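PDB 2F7T: Mos1 transposase from Drosophila mauritiana, which mediates the cut-and-paste transposition of the Mos1 mariner element, represented here by its magnesium-binding catalytic domain. Local coordinates for residues T36-W41 against P164-L169; F128-A133 against W150-H155; A171-A176 against K190-W195; S29-I34 against G207-P212. All coordinates share one frame; numbering follows the deposited sequence.

Interaction 1 (T36-W41 against P164-L169); sequences TGDEKW and PSDYHL. With MG (magnesium ion), chain B.
Asp-38 on strand 34-43 and Asp-166 in the first turn of helix 164-178 bring their carboxylates together at the heart of an RNase H-like fold, where with Asp-131 they form the DDD motif of this transposase. The helix passes over the strand steeply, at 77° between their directions and 7.9 Å between the two short axes. In Asp-38, CG stands anti to the backbone N (chi1 -159°), which carries the carboxylate off the strand toward the helix and divides its oxygens: OD1 binds the magnesium ion at 2.2 Å, while OD2 faces Asp-166, 2.5 Å from its OD1. The two acid side chains meet at about a right angle, their carboxylate planes 60° apart. Asp-166 swings its CG beside its own backbone N, and this draws the acid nearer the strand than its CB alone would suggest. It is not a ligand of the ion seen here; a role in binding a second magnesium is likely. Asp-131 and four waters complete the shell, and one of those waters donates to Glu-39 OE2.

Next to the acids, Ser-165 fills the space against the strand backbone. Its CB lies 3.6 Å from Asp-38 CB, and its OG sits 3.5 Å from Gly-37 C while hydrogen-bonding to Trp-79 NE1. Thr-36 uses its two branches differently: CG2 touches Ser-165 OG, whereas OG1 bonds to Leu-129 O and also receives a water at 2.9 Å, the same water that accepts from Ser-165 N at 2.9 Å.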
# COMPACT_ATOMS: atom_id res chain seq x y z
N THR A 36 13.41 12.73 11.61
CA THR A 36 13.22 11.44 10.99
C THR A 36 13.20 11.56 9.46
O THR A 36 13.00 12.63 8.93
CB THR A 36 11.96 10.79 11.56
OG1 THR A 36 11.95 9.41 11.19
CG2 THR A 36 10.57 11.38 10.90
N GLY A 37 13.50 10.50 8.76
CA GLY A 37 13.64 10.59 7.33
C GLY A 37 13.51 9.24 6.67
O GLY A 37 13.63 8.22 7.35
N ASP A 38 13.25 9.22 5.37
CA ASP A 38 13.19 8.00 4.57
C ASP A 38 13.26 8.37 3.10
O ASP A 38 13.11 9.57 2.73
CB ASP A 38 11.84 7.32 4.76
CG ASP A 38 11.87 5.82 4.40
OD1 ASP A 38 12.99 5.23 4.26
OD2 ASP A 38 10.82 5.15 4.27
N GLU A 39 13.45 7.35 2.26
CA GLU A 39 13.57 7.50 0.79
C GLU A 39 12.31 6.93 0.17
O GLU A 39 11.76 5.92 0.66
CB GLU A 39 14.72 6.63 0.26
CG GLU A 39 16.12 7.13 0.61
CD GLU A 39 16.65 6.61 1.96
OE1 GLU A 39 17.86 6.83 2.29
OE2 GLU A 39 15.86 5.93 2.70
N LYS A 40 11.85 7.53 -0.92
CA LYS A 40 10.74 7.00 -1.74
C LYS A 40 10.95 7.33 -3.23
O LYS A 40 11.29 8.46 -3.60
CB LYS A 40 9.40 7.55 -1.22
CG LYS A 40 8.21 7.46 -2.17
CD LYS A 40 7.08 8.28 -1.61
CE LYS A 40 5.72 7.94 -2.20
NZ LYS A 40 5.55 6.44 -2.37
N TRP A 41 10.80 6.32 -4.07
CA TRP A 41 10.78 6.45 -5.53
C TRP A 41 9.56 7.22 -5.99
O TRP A 41 8.42 6.90 -5.59
CB TRP A 41 10.68 5.07 -6.23
CG TRP A 41 11.94 4.29 -6.21
CD1 TRP A 41 12.13 3.07 -5.60
CD2 TRP A 41 13.20 4.64 -6.84
NE1 TRP A 41 13.43 2.64 -5.81
CE2 TRP A 41 14.11 3.58 -6.56
CE3 TRP A 41 13.66 5.73 -7.61
CZ2 TRP A 41 15.45 3.57 -7.02
CZ3 TRP A 41 15.03 5.75 -8.05
CH2 TRP A 41 15.89 4.66 -7.76
N PRO A 164 7.48 7.25 11.10
CA PRO A 164 6.54 8.29 10.73
C PRO A 164 6.60 8.72 9.24
O PRO A 164 5.60 9.18 8.68
CB PRO A 164 6.89 9.45 11.68
CG PRO A 164 7.59 8.79 12.85
CD PRO A 164 8.34 7.65 12.23
N SER A 165 7.76 8.60 8.59
CA SER A 165 7.83 8.96 7.19
C SER A 165 6.93 8.09 6.33
O SER A 165 6.43 8.58 5.29
CB SER A 165 9.23 8.83 6.65
OG SER A 165 10.12 9.73 7.30
N ASP A 166 6.73 6.83 6.75
CA ASP A 166 6.00 5.89 5.96
C ASP A 166 4.55 5.95 6.35
O ASP A 166 3.75 6.20 5.51
CB ASP A 166 6.56 4.48 6.14
CG ASP A 166 8.01 4.39 5.66
OD1 ASP A 166 8.41 5.14 4.77
OD2 ASP A 166 8.87 3.67 6.14
N TYR A 167 4.21 5.76 7.64
CA TYR A 167 2.79 5.70 8.02
C TYR A 167 2.13 7.03 7.95
O TYR A 167 0.92 7.07 7.83
CB TYR A 167 2.55 5.01 9.39
CG TYR A 167 3.01 5.80 10.60
CD1 TYR A 167 4.17 5.44 11.32
CD2 TYR A 167 2.31 6.89 11.02
CE1 TYR A 167 4.56 6.19 12.43
CE2 TYR A 167 2.74 7.69 12.11
CZ TYR A 167 3.87 7.32 12.78
OH TYR A 167 4.20 8.03 13.91
N HIS A 168 2.87 8.13 7.97
CA HIS A 168 2.23 9.42 7.97
C HIS A 168 2.58 10.21 6.75
O HIS A 168 1.69 10.47 5.94
CB HIS A 168 2.58 10.20 9.23
CG HIS A 168 1.88 11.54 9.34
ND1 HIS A 168 0.60 11.67 9.83
CD2 HIS A 168 2.33 12.81 9.14
CE1 HIS A 168 0.27 12.95 9.87
NE2 HIS A 168 1.29 13.66 9.44
N LEU A 169 3.85 10.63 6.58
CA LEU A 169 4.19 11.44 5.45
C LEU A 169 3.92 10.85 4.06
O LEU A 169 3.29 11.47 3.21
CB LEU A 169 5.66 11.89 5.55
CG LEU A 169 6.13 12.97 4.56
CD1 LEU A 169 5.48 14.25 5.06
CD2 LEU A 169 7.69 13.19 4.58
MG MG B . 13.47 3.11 3.96
O HOH W 1 10.47 7.91 9.24
O HOH W 2 11.40 2.82 3.97
O HOH W 3 13.25 3.63 2.05
O HOH W 4 15.50 3.29 3.67
O HOH W 5 13.87 1.02 3.34

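Interaction 2 (F128-A133 against W150-H155); sequences FLHDNA and WEVLPH. With MG (magnesium ion), chain B.
Phe-128 O is gripped twice, by Leu-153 N at 3.0 Å and by a water that also takes the N-H of His-130 and reaches Leu-153 O. On the same residue, Phe-128 N donates to Glu-151 O at 2.7 Å with an N-H...O angle of 168°. These two bonds make the parallel pairing of Phe-128 with Val-152. Trp-150 sets its CE3 over one face of the Phe-128 ring, 3.7 Å from CG, with the ring planes at 53°. The phenyl gets there because its CG lies anti to the backbone N (chi1 -165°). The strands belong to a beta-alpha-beta unit whose crossover is helix 139-148, and Leu-145 of that helix packs on both aromatic side chains. A serine in place of Phe-128 would probably open a gap beside Trp-150 CE3 and CZ3 and leave Leu-145 without part of its packing.

Farther along, the chain from Leu-129 runs into the metal site. Asp-131 binds magnesium through OD2 at 2.1 Å, and its OD1 accepts from Ala-133 N at 3.1 Å, an Asx turn that helps hold the carboxylate. Behind it, Asp-131 CB meets the edge of the His-155 ring, 3.8 Å from CD2.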
# COMPACT_ATOMS: atom_id res chain seq x y z
N PHE A 128 17.62 11.01 16.21
CA PHE A 128 17.52 10.66 14.79
C PHE A 128 16.85 9.30 14.60
O PHE A 128 17.27 8.31 15.16
CB PHE A 128 18.90 10.65 14.16
CG PHE A 128 18.86 10.66 12.62
CD1 PHE A 128 18.17 11.67 11.94
CD2 PHE A 128 19.56 9.69 11.87
CE1 PHE A 128 18.14 11.73 10.51
CE2 PHE A 128 19.59 9.74 10.50
CZ PHE A 128 18.87 10.74 9.80
N LEU A 129 15.79 9.30 13.79
CA LEU A 129 14.93 8.12 13.54
C LEU A 129 15.01 7.78 12.03
O LEU A 129 14.41 8.47 11.21
CB LEU A 129 13.48 8.40 14.05
CG LEU A 129 12.38 7.35 13.71
CD1 LEU A 129 12.96 5.99 13.90
CD2 LEU A 129 11.10 7.51 14.49
N HIS A 130 15.80 6.77 11.66
CA HIS A 130 15.87 6.30 10.28
C HIS A 130 15.90 4.80 10.25
O HIS A 130 16.14 4.16 11.29
CB HIS A 130 17.07 6.90 9.50
CG HIS A 130 18.44 6.44 9.94
ND1 HIS A 130 19.56 6.64 9.15
CD2 HIS A 130 18.89 5.82 11.07
CE1 HIS A 130 20.63 6.16 9.78
NE2 HIS A 130 20.25 5.66 10.93
N ASP A 131 15.69 4.21 9.08
CA ASP A 131 15.68 2.79 9.06
C ASP A 131 17.05 2.20 8.88
O ASP A 131 18.06 2.91 8.77
CB ASP A 131 14.66 2.17 8.12
CG ASP A 131 14.84 2.55 6.67
OD1 ASP A 131 15.99 2.57 6.12
OD2 ASP A 131 13.83 2.82 5.96
N ASN A 132 17.11 0.87 8.86
CA ASN A 132 18.41 0.25 8.82
C ASN A 132 18.70 -0.30 7.42
O ASN A 132 19.26 -1.39 7.29
CB ASN A 132 18.67 -0.72 10.03
CG ASN A 132 17.59 -1.83 10.19
OD1 ASN A 132 16.74 -2.04 9.30
ND2 ASN A 132 17.66 -2.59 11.31
N ALA A 133 18.29 0.44 6.39
CA ALA A 133 18.78 0.20 5.05
C ALA A 133 20.30 0.15 5.18
O ALA A 133 20.87 0.80 6.05
CB ALA A 133 18.39 1.31 4.10
N TRP A 150 24.17 12.74 17.08
CA TRP A 150 22.73 12.59 17.26
C TRP A 150 22.51 11.26 17.91
O TRP A 150 23.19 10.29 17.59
CB TRP A 150 22.00 12.68 15.89
CG TRP A 150 22.24 13.93 15.11
CD1 TRP A 150 22.72 15.13 15.60
CD2 TRP A 150 21.99 14.14 13.71
NE1 TRP A 150 22.77 16.08 14.59
CE2 TRP A 150 22.31 15.50 13.42
CE3 TRP A 150 21.49 13.32 12.66
CZ2 TRP A 150 22.15 16.05 12.14
CZ3 TRP A 150 21.36 13.87 11.39
CH2 TRP A 150 21.72 15.23 11.14
N GLU A 151 21.54 11.19 18.80
CA GLU A 151 21.12 9.93 19.33
C GLU A 151 20.40 9.08 18.23
O GLU A 151 19.43 9.54 17.65
CB GLU A 151 20.22 10.18 20.49
CG GLU A 151 20.10 8.96 21.35
CD GLU A 151 19.02 9.06 22.39
OE1 GLU A 151 18.43 7.99 22.73
OE2 GLU A 151 18.77 10.20 22.83
N VAL A 152 20.86 7.85 17.97
CA VAL A 152 20.23 7.05 16.95
C VAL A 152 19.23 6.10 17.61
O VAL A 152 19.60 5.28 18.45
CB VAL A 152 21.21 6.40 16.00
CG1 VAL A 152 20.43 5.53 15.01
CG2 VAL A 152 22.00 7.50 15.22
N LEU A 153 17.95 6.32 17.31
CA LEU A 153 16.89 5.55 17.92
C LEU A 153 16.91 4.15 17.31
O LEU A 153 17.23 3.96 16.13
CB LEU A 153 15.62 6.30 17.63
CG LEU A 153 14.59 6.59 18.67
CD1 LEU A 153 15.19 7.13 19.96
CD2 LEU A 153 13.38 7.39 18.13
N PRO A 154 16.60 3.12 18.08
CA PRO A 154 16.59 1.77 17.49
C PRO A 154 15.38 1.61 16.61
O PRO A 154 14.29 2.11 16.91
CB PRO A 154 16.51 0.82 18.70
CG PRO A 154 16.10 1.68 19.87
CD PRO A 154 16.24 3.12 19.51
N HIS A 155 15.57 1.01 15.47
CA HIS A 155 14.46 0.88 14.63
C HIS A 155 14.48 -0.61 14.28
O HIS A 155 15.53 -1.16 14.00
CB HIS A 155 14.40 1.93 13.46
CG HIS A 155 13.09 1.98 12.73
ND1 HIS A 155 11.86 2.10 13.38
CD2 HIS A 155 12.80 1.84 11.41
CE1 HIS A 155 10.89 2.05 12.48
NE2 HIS A 155 11.43 1.90 11.28
MG MG B . 13.47 3.11 3.96
O HOH W 6 17.26 5.58 13.88
O HOH W 4 15.50 3.29 3.67
O HOH W 2 11.40 2.82 3.97
O HOH W 3 13.25 3.63 2.05
O HOH W 5 13.87 1.02 3.34

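Interaction 3 (A171-A176 against K190-W195); sequences ASMGHA and KWLDEW
Met-173 and Trp-195 make the ring contact that joins helix 164-178 to helix 185-198. Met-173 CG stands over the face of the indole's six-membered ring, 4.1 Å from its centroid and only 7° off the normal, a CH-pi contact. Met-173 SD lies 5.1 Å from the same centroid, a more distant Met-aromatic contact. Trp-191 CH2 lies on the same side of the indole, nearer its five-membered ring, so the two side chains share one face.

The remaining apolar touches come mostly at ring edges. Met-173 CG meets Trp-191 near its plane, 3.9 Å from CH2, and Ala-176 CB abuts the same rim 3.5 Å from CZ2. Both tryptophans hold CG anti to the backbone N (chi1 -172° for Trp-191), an orientation that sends the two indoles, one helical turn apart, out toward helix 164-178. Past the rings, Met-173 SD reaches Leu-192 CD1 at 4.1 Å, and both residues also pack on Ile-42 and Leu-75 of the central sheet.

Polar atoms play a small part. Ser-172 OG lies in the plane of the Trp-195 ring, 3.5 Å from CZ2, and makes a weak hydrogen bond to Lys-199 NZ.

No hydrogen bond crosses between the segments. With 12.2 Å between the axes, the backbones do not touch each other, and two indoles, one offering its face and the other its edge, span the distance.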
# COMPACT_ATOMS: atom_id res chain seq x y z
N ALA A 171 2.35 8.12 3.30
CA ALA A 171 0.99 7.61 3.17
C ALA A 171 0.11 8.76 2.70
O ALA A 171 -0.64 8.64 1.76
CB ALA A 171 0.45 7.06 4.50
N SER A 172 0.19 9.88 3.36
CA SER A 172 -0.49 11.04 2.84
C SER A 172 -0.06 11.48 1.41
O SER A 172 -0.92 11.79 0.57
CB SER A 172 -0.30 12.19 3.79
OG SER A 172 -1.01 13.23 3.20
N MET A 173 1.25 11.51 1.13
CA MET A 173 1.78 11.88 -0.17
C MET A 173 1.34 10.95 -1.30
O MET A 173 1.08 11.41 -2.40
CB MET A 173 3.29 11.85 -0.10
CG MET A 173 4.01 12.63 -1.20
SD MET A 173 5.80 12.55 -1.08
CE MET A 173 6.16 11.37 -2.24
N GLY A 174 1.33 9.64 -1.06
CA GLY A 174 1.08 8.65 -2.12
C GLY A 174 -0.28 8.82 -2.76
O GLY A 174 -0.46 8.68 -3.96
N HIS A 175 -1.24 9.15 -1.93
CA HIS A 175 -2.57 9.44 -2.40
C HIS A 175 -2.59 10.61 -3.39
O HIS A 175 -3.14 10.47 -4.48
CB HIS A 175 -3.48 9.69 -1.20
CG HIS A 175 -3.59 8.49 -0.30
ND1 HIS A 175 -3.57 7.19 -0.79
CD2 HIS A 175 -3.72 8.39 1.05
CE1 HIS A 175 -3.71 6.35 0.22
NE2 HIS A 175 -3.79 7.04 1.34
N ALA A 176 -2.01 11.75 -3.00
CA ALA A 176 -1.92 12.94 -3.83
C ALA A 176 -1.16 12.65 -5.12
O ALA A 176 -1.54 13.14 -6.20
CB ALA A 176 -1.24 14.02 -3.04
N LYS A 190 8.72 20.68 -8.28
CA LYS A 190 7.72 21.74 -8.14
C LYS A 190 6.58 21.23 -7.32
O LYS A 190 6.19 21.86 -6.32
CB LYS A 190 7.17 22.12 -9.51
CG LYS A 190 7.37 23.53 -9.94
CD LYS A 190 6.69 23.75 -11.40
CE LYS A 190 7.14 25.08 -12.00
NZ LYS A 190 6.04 25.57 -12.90
N TRP A 191 6.03 20.09 -7.73
CA TRP A 191 4.93 19.50 -6.95
C TRP A 191 5.30 19.27 -5.45
O TRP A 191 4.56 19.62 -4.53
CB TRP A 191 4.59 18.20 -7.59
CG TRP A 191 3.37 17.65 -6.98
CD1 TRP A 191 2.07 17.97 -7.31
CD2 TRP A 191 3.30 16.73 -5.89
NE1 TRP A 191 1.21 17.27 -6.49
CE2 TRP A 191 1.94 16.50 -5.61
CE3 TRP A 191 4.25 16.05 -5.13
CZ2 TRP A 191 1.51 15.60 -4.62
CZ3 TRP A 191 3.84 15.20 -4.14
CH2 TRP A 191 2.48 14.96 -3.90
N LEU A 192 6.49 18.75 -5.24
CA LEU A 192 7.00 18.46 -3.89
C LEU A 192 7.05 19.73 -3.03
O LEU A 192 6.53 19.72 -1.91
CB LEU A 192 8.37 17.80 -3.99
CG LEU A 192 8.72 16.36 -3.65
CD1 LEU A 192 7.60 15.35 -3.39
CD2 LEU A 192 9.67 15.92 -4.70
N ASP A 193 7.61 20.82 -3.56
CA ASP A 193 7.66 22.10 -2.82
C ASP A 193 6.33 22.60 -2.41
O ASP A 193 6.16 23.00 -1.27
CB ASP A 193 8.40 23.21 -3.55
CG ASP A 193 9.84 22.87 -3.72
OD1 ASP A 193 10.42 23.10 -4.82
OD2 ASP A 193 10.46 22.23 -2.81
N GLU A 194 5.38 22.54 -3.32
CA GLU A 194 4.04 23.04 -2.99
C GLU A 194 3.36 22.14 -1.97
O GLU A 194 2.74 22.63 -1.02
CB GLU A 194 3.17 23.08 -4.24
CG GLU A 194 3.98 23.36 -5.49
CD GLU A 194 3.35 24.45 -6.35
OE1 GLU A 194 2.33 24.13 -7.03
OE2 GLU A 194 3.87 25.61 -6.33
N TRP A 195 3.46 20.83 -2.21
CA TRP A 195 2.85 19.86 -1.36
C TRP A 195 3.37 19.99 0.06
O TRP A 195 2.61 20.16 0.96
CB TRP A 195 3.01 18.45 -1.91
CG TRP A 195 2.13 17.49 -1.20
CD1 TRP A 195 0.80 17.23 -1.44
CD2 TRP A 195 2.49 16.67 -0.07
NE1 TRP A 195 0.32 16.30 -0.55
CE2 TRP A 195 1.34 15.93 0.31
CE3 TRP A 195 3.68 16.50 0.70
CZ2 TRP A 195 1.34 15.04 1.39
CZ3 TRP A 195 3.69 15.59 1.75
CH2 TRP A 195 2.52 14.88 2.09

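Interaction 4 (S29-I34 against G207-P212); sequences SFLHRI and GIHKLP
The short 3-10 turn at 31-33, between helix 8-27 and strand 34-43, presses against the junction between helix 201-209 and helix 211-220. Leu-31 is its main projection. Leu-31 CB lies over one face of the His-209 imidazole, 4.2 Å from the ring centroid and 28° off the normal, a CH-pi contact. Its CD2 passes on to 3.6 Å from His-209 ND1 and touches Pro-212 CG at 3.7 Å, so that the leucine meets residues of both helices. The imidazole has other partners too: NE2 hydrogen-bonds to Gln-81 OE1, and the ring stacks with Trp-205. With His-209 cut back to an alanine, Gln-81 OE1 is likely to lose its mate, and a gap would probably open beside Leu-31 and Trp-205.

Leu-31 O receives Ile-34 N at 3.2 Å, closing the turn, and has Ile-208 CG2 resting 3.5 Å away. Ile-34 carries the contact inward. Its CG1 lies anti to the carbonyl carbon (chi1 -64°) and chi2 is extended at 177°, so that CD1 is pushed out to meet Leu-211 CD1 tip to tip at 3.9 Å.

Around this seam, Tyr-25 of helix 8-27 packs on both Leu-31 and Pro-212, Ile-34 rests on Leu-129 of strand 127-129, and Leu-211 lies against Pro-164 and Tyr-167 of helix 164-178.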
# COMPACT_ATOMS: atom_id res chain seq x y z
N SER A 29 8.94 12.61 27.81
CA SER A 29 8.74 12.70 26.36
C SER A 29 9.91 13.33 25.66
O SER A 29 10.44 14.34 26.10
CB SER A 29 7.46 13.43 25.98
OG SER A 29 7.41 13.47 24.54
N PHE A 30 10.32 12.72 24.57
CA PHE A 30 11.49 13.18 23.79
C PHE A 30 11.06 13.45 22.38
O PHE A 30 11.87 13.68 21.54
CB PHE A 30 12.59 12.09 23.75
CG PHE A 30 12.10 10.67 23.31
CD1 PHE A 30 11.69 9.74 24.26
CD2 PHE A 30 12.12 10.28 21.97
CE1 PHE A 30 11.23 8.45 23.87
CE2 PHE A 30 11.71 8.98 21.58
CZ PHE A 30 11.28 8.06 22.56
N LEU A 31 9.77 13.43 22.13
CA LEU A 31 9.24 13.41 20.74
C LEU A 31 9.56 14.68 19.95
O LEU A 31 9.77 14.64 18.72
CB LEU A 31 7.73 13.25 20.83
CG LEU A 31 7.05 11.90 20.75
CD1 LEU A 31 7.89 10.67 21.10
CD2 LEU A 31 5.63 11.90 21.32
N HIS A 32 9.63 15.83 20.65
CA HIS A 32 9.97 17.07 20.04
C HIS A 32 11.45 17.17 19.65
O HIS A 32 11.81 18.11 19.04
CB HIS A 32 9.62 18.23 21.00
CG HIS A 32 10.30 18.12 22.32
ND1 HIS A 32 10.00 17.12 23.21
CD2 HIS A 32 11.31 18.84 22.88
CE1 HIS A 32 10.81 17.18 24.24
NE2 HIS A 32 11.61 18.23 24.08
N ARG A 33 12.30 16.20 19.94
CA ARG A 33 13.67 16.24 19.46
C ARG A 33 13.88 15.27 18.33
O ARG A 33 15.02 15.11 17.91
CB ARG A 33 14.64 15.89 20.57
CG ARG A 33 14.34 16.71 21.77
CD ARG A 33 15.44 16.91 22.73
NE ARG A 33 15.46 15.77 23.65
CZ ARG A 33 16.46 14.94 23.82
NH1 ARG A 33 17.58 15.08 23.15
NH2 ARG A 33 16.35 13.98 24.70
N ILE A 34 12.81 14.61 17.86
CA ILE A 34 12.97 13.62 16.81
C ILE A 34 13.08 14.28 15.45
O ILE A 34 12.26 15.09 15.10
CB ILE A 34 11.83 12.60 16.80
CG1 ILE A 34 11.88 11.82 18.12
CG2 ILE A 34 11.92 11.72 15.50
CD1 ILE A 34 10.75 10.78 18.33
N GLY A 207 2.02 13.63 12.95
CA GLY A 207 2.77 12.50 12.46
C GLY A 207 3.74 11.99 13.47
O GLY A 207 3.81 10.76 13.67
N ILE A 208 4.48 12.90 14.11
CA ILE A 208 5.44 12.54 15.09
C ILE A 208 4.78 12.12 16.37
O ILE A 208 5.22 11.13 16.99
CB ILE A 208 6.33 13.72 15.40
CG1 ILE A 208 7.11 14.17 14.12
CG2 ILE A 208 7.27 13.37 16.57
CD1 ILE A 208 8.19 13.19 13.65
N HIS A 209 3.74 12.88 16.79
CA HIS A 209 3.11 12.62 18.06
C HIS A 209 2.16 11.42 18.03
O HIS A 209 1.68 11.04 19.08
CB HIS A 209 2.52 13.94 18.72
CG HIS A 209 3.61 14.89 19.15
ND1 HIS A 209 4.01 15.03 20.45
CD2 HIS A 209 4.45 15.69 18.42
CE1 HIS A 209 5.03 15.86 20.53
NE2 HIS A 209 5.33 16.26 19.30
N LYS A 210 1.95 10.79 16.89
CA LYS A 210 1.27 9.49 16.90
C LYS A 210 2.21 8.33 17.37
O LYS A 210 1.74 7.20 17.48
CB LYS A 210 0.84 9.05 15.48
CG LYS A 210 -0.31 9.82 14.79
CD LYS A 210 -0.48 9.18 13.37
CE LYS A 210 -1.11 10.12 12.25
NZ LYS A 210 -1.32 9.33 10.88
N LEU A 211 3.50 8.55 17.58
CA LEU A 211 4.37 7.43 17.87
C LEU A 211 3.96 6.56 19.06
O LEU A 211 3.95 5.32 18.94
CB LEU A 211 5.85 7.83 17.90
CG LEU A 211 6.57 7.93 16.53
CD1 LEU A 211 7.83 8.78 16.73
CD2 LEU A 211 6.98 6.60 15.97
N PRO A 212 3.71 7.15 20.22
CA PRO A 212 3.45 6.37 21.40
C PRO A 212 2.24 5.47 21.22
O PRO A 212 2.29 4.32 21.66
CB PRO A 212 3.26 7.45 22.47
CG PRO A 212 4.11 8.56 21.97
CD PRO A 212 3.77 8.61 20.52

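Overall arrangement
Interactions 1 and 2 meet at the magnesium ion, where Asp-38 OD1 and Asp-131 OD2 are 3.1 Å apart; away from the metal, Pro-164 CD packs 3.6 Å from Leu-129 CD2. Helix 164-178 is common to interactions 1 and 3: its start serves the first and its later turns the second, where Met-173 is about 13 Å from the metal by its side chain but packs on Lys-40. Interaction 4 closes the longest chain loop and joins interaction 1 through Tyr-167 OH and Gly-207 O, 2.8 Å apart, and interaction 2 through Leu-153 CD2 and Phe-30 CE2, 4.1 Å apart. Interactions 2 and 3, centres about 24 Å apart, lie on opposite sides of the chain's centre.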